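Local coordinates for protein interacting with Hsp90 1 (Saccharomyces cerevisiae, PDB 4CHH) that is involved in pre-rRNA processing, is required for the NOP58-snoRNA interaction, belongs to the R2TP complex and interacts with Hsp90, at residues 69-74 with 118-123. Residues are numbered along the deposited sequence; the frame is centred on the assembly and turned at random.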
ATOM      1  N   VAL A  69      11.907   3.944  -2.350  1.00 16.22           N
ATOM      2  CA  VAL A  69      11.218   2.744  -2.809  1.00 15.21           C
ATOM      3  C   VAL A  69      11.616   2.548  -4.276  1.00 20.35           C
ATOM      4  O   VAL A  69      11.578   3.516  -5.050  1.00 19.46           O
ATOM      5  CB  VAL A  69       9.658   2.825  -2.639  1.00 18.30           C
ATOM      6  CG1 VAL A  69       8.954   1.567  -3.163  1.00 17.25           C
ATOM      7  CG2 VAL A  69       9.247   3.110  -1.192  1.00 18.09           C
ATOM      8  N   PRO A  70      11.969   1.318  -4.698  1.00 18.33           N
ATOM      9  CA  PRO A  70      12.236   1.096  -6.126  1.00 18.09           C
ATOM     10  C   PRO A  70      11.061   1.522  -7.013  1.00 22.59           C
ATOM     11  O   PRO A  70       9.902   1.615  -6.573  1.00 19.18           O
ATOM     12  CB  PRO A  70      12.441  -0.417  -6.222  1.00 19.77           C
ATOM     13  CG  PRO A  70      12.866  -0.827  -4.850  1.00 24.11           C
ATOM     14  CD  PRO A  70      12.084   0.065  -3.927  1.00 19.79           C
ATOM     15  N   LYS A  71      11.377   1.822  -8.261  1.00 20.86           N
ATOM     16  CA  LYS A  71      10.356   2.225  -9.214  1.00 21.36           C
ATOM     17  C   LYS A  71      10.527   1.400 -10.516  1.00 25.29           C
ATOM     18  O   LYS A  71      11.611   0.833 -10.727  1.00 24.88           O
ATOM     19  CB  LYS A  71      10.390   3.745  -9.456  1.00 23.85           C
ATOM     20  CG  LYS A  71      11.632   4.287 -10.140  1.00 36.06           C
ATOM     21  CD  LYS A  71      11.510   5.781 -10.467  1.00 36.80           C
ATOM     22  CE  LYS A  71      10.682   6.070 -11.708  1.00 35.85           C
ATOM     23  NZ  LYS A  71      10.985   7.420 -12.273  1.00 31.88           N
ATOM     24  N   PRO A  72       9.461   1.209 -11.339  1.00 20.48           N
ATOM     25  CA  PRO A  72       9.646   0.455 -12.600  1.00 20.94           C
ATOM     26  C   PRO A  72      10.755   1.064 -13.467  1.00 25.77           C
ATOM     27  O   PRO A  72      10.938   2.291 -13.489  1.00 25.65           O
ATOM     28  CB  PRO A  72       8.275   0.619 -13.294  1.00 21.86           C
ATOM     29  CG  PRO A  72       7.327   0.877 -12.180  1.00 24.81           C
ATOM     30  CD  PRO A  72       8.102   1.766 -11.263  1.00 20.99           C
ATOM     31  N   GLU A  73      11.450   0.219 -14.214  1.00 24.98           N
ATOM     32  CA  GLU A  73      12.493   0.639 -15.155  1.00 25.63           C
ATOM     33  C   GLU A  73      11.854   1.315 -16.376  1.00 28.54           C
ATOM     34  O   GLU A  73      12.416   2.270 -16.908  1.00 28.15           O
ATOM     35  CB  GLU A  73      13.363  -0.550 -15.569  1.00 27.11           C
ATOM     36  CG  GLU A  73      14.381  -0.923 -14.502  1.00 41.87           C
ATOM     37  CD  GLU A  73      15.319  -2.066 -14.852  1.00 66.06           C
ATOM     38  OE1 GLU A  73      14.836  -3.143 -15.275  1.00 58.78           O
ATOM     39  OE2 GLU A  73      16.549  -1.877 -14.706  1.00 61.68           O
ATOM     40  N   VAL A  74      10.650   0.848 -16.772  1.00 24.82           N
ATOM     41  CA  VAL A  74       9.869   1.411 -17.874  1.00 23.10           C
ATOM     42  C   VAL A  74       9.016   2.571 -17.322  1.00 25.33           C
ATOM     43  O   VAL A  74       8.169   2.355 -16.448  1.00 22.88           O
ATOM     44  CB  VAL A  74       8.989   0.346 -18.599  1.00 25.51           C
ATOM     45  CG1 VAL A  74       8.111   1.000 -19.657  1.00 23.82           C
ATOM     46  CG2 VAL A  74       9.847  -0.761 -19.222  1.00 25.60           C
ATOM     47  N   ASN A 118       7.158   4.392  -4.712  1.00 15.30           N
ATOM     48  CA  ASN A 118       8.101   5.424  -5.095  1.00 14.55           C
ATOM     49  C   ASN A 118       7.335   6.719  -5.316  1.00 17.57           C
ATOM     50  O   ASN A 118       6.237   6.695  -5.856  1.00 16.22           O
ATOM     51  CB  ASN A 118       8.866   5.023  -6.348  1.00 14.03           C
ATOM     52  CG  ASN A 118       9.882   6.037  -6.772  1.00 29.21           C
ATOM     53  OD1 ASN A 118       9.589   6.921  -7.587  1.00 22.64           O
ATOM     54  ND2 ASN A 118      11.078   5.971  -6.177  1.00 23.77           N
ATOM     55  N   SER A 119       7.934   7.841  -4.926  1.00 14.49           N
ATOM     56  CA  SER A 119       7.369   9.174  -5.062  1.00 15.72           C
ATOM     57  C   SER A 119       6.959   9.532  -6.512  1.00 22.00           C
ATOM     58  O   SER A 119       5.934  10.200  -6.698  1.00 22.44           O
ATOM     59  CB  SER A 119       8.382  10.178  -4.546  1.00 18.45           C
ATOM     60  OG  SER A 119       8.515   9.958  -3.155  1.00 19.17           O
ATOM     61  N   ASP A 120       7.739   9.091  -7.527  1.00 20.11           N
ATOM     62  CA  ASP A 120       7.395   9.351  -8.935  1.00 20.46           C
ATOM     63  C   ASP A 120       6.106   8.629  -9.303  1.00 22.51           C
ATOM     64  O   ASP A 120       5.243   9.229  -9.937  1.00 23.28           O
ATOM     65  CB  ASP A 120       8.534   8.946  -9.898  1.00 22.65           C
ATOM     66  CG  ASP A 120       9.831   9.733  -9.718  1.00 32.82           C
ATOM     67  OD1 ASP A 120       9.816  10.776  -9.006  1.00 32.66           O
ATOM     68  OD2 ASP A 120      10.857   9.311 -10.278  1.00 32.39           O
ATOM     69  N   CYS A 121       5.944   7.379  -8.828  1.00 18.56           N
ATOM     70  CA  CYS A 121       4.749   6.551  -9.054  1.00 18.50           C
ATOM     71  C   CYS A 121       3.519   7.181  -8.405  1.00 18.97           C
ATOM     72  O   CYS A 121       2.441   7.094  -8.980  1.00 16.87           O
ATOM     73  CB  CYS A 121       4.972   5.126  -8.560  1.00 19.27           C
ATOM     74  SG  CYS A 121       6.402   4.309  -9.313  1.00 23.73           S
ATOM     75  N   SER A 122       3.686   7.871  -7.246  1.00 15.91           N
ATOM     76  CA  SER A 122       2.584   8.574  -6.580  1.00 15.30           C
ATOM     77  C   SER A 122       2.068   9.720  -7.457  1.00 19.65           C
ATOM     78  O   SER A 122       0.896  10.072  -7.366  1.00 19.75           O
ATOM     79  CB  SER A 122       3.006   9.082  -5.203  1.00 17.37           C
ATOM     80  OG  SER A 122       3.667  10.338  -5.236  1.00 21.48           O
ATOM     81  N   ARG A 123       2.948  10.305  -8.304  1.00 18.62           N
ATOM     82  CA  ARG A 123       2.567  11.388  -9.215  1.00 18.25           C
ATOM     83  C   ARG A 123       1.866  10.821 -10.454  1.00 21.02           C
ATOM     84  O   ARG A 123       0.936  11.438 -10.952  1.00 20.70           O
ATOM     85  CB  ARG A 123       3.791  12.255  -9.598  1.00 18.99           C
ATOM     86  CG  ARG A 123       4.315  13.169  -8.458  1.00 20.78           C
ATOM     87  CD  ARG A 123       3.654  12.894  -7.115  1.00 28.49           C
ATOM     88  NE  ARG A 123       2.617  13.847  -6.799  1.00 35.98           N
ATOM     89  CZ  ARG A 123       1.775  13.751  -5.778  1.00 38.63           C
ATOM     90  NH1 ARG A 123       1.816  12.699  -4.967  1.00 27.29           N
ATOM     91  NH2 ARG A 123       0.869  14.685  -5.577  1.00 29.84           N
TER
HETATM   92  O   HOH W   1       7.080   2.146  -6.405  1.00 16.16           O
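Asn118 ND2 donates to Val69 O over 2.7 Å, in a bond that nearly continues the line of the carbonyl (C=O...N 164°). Asn118 CG lies anti to its own backbone N (chi1 -179°), which places the amide N within bonding distance of Val69 O. The other end of the amide faces the helix: Asn118 OD1 accepts from Asp120 N at 2.9 Å, the donor standing above the carbonyl plane. Asn118 is the N-cap of helix 119-127, where strand 109-118 runs into that helix. The same amide's ND2 ties this junction of the PIH1 N-terminal domain to the loop between strand 58-66 and helix 78-86. A water bridges the backbones, donating to Pro70 O and accepting from Asn118 N. With an alanine at the cap, Val69 O would probably lose its amide donor and Asp120 N its capping acceptor. Lys71 NZ makes a salt bridge of 2.8 Å with Asp120 OD2, which receives it on its anti lone pair. The lysine chain bends at chi3 (-79°) and runs obliquely past the amide, with Lys71 CB 3.6 Å from Asn118 CG. Apolar packing involves the buried Cys121, whose SG sits 3.6 Å from Pro72 CD. Trp124, on the same helix, touches both Lys71 and Pro72.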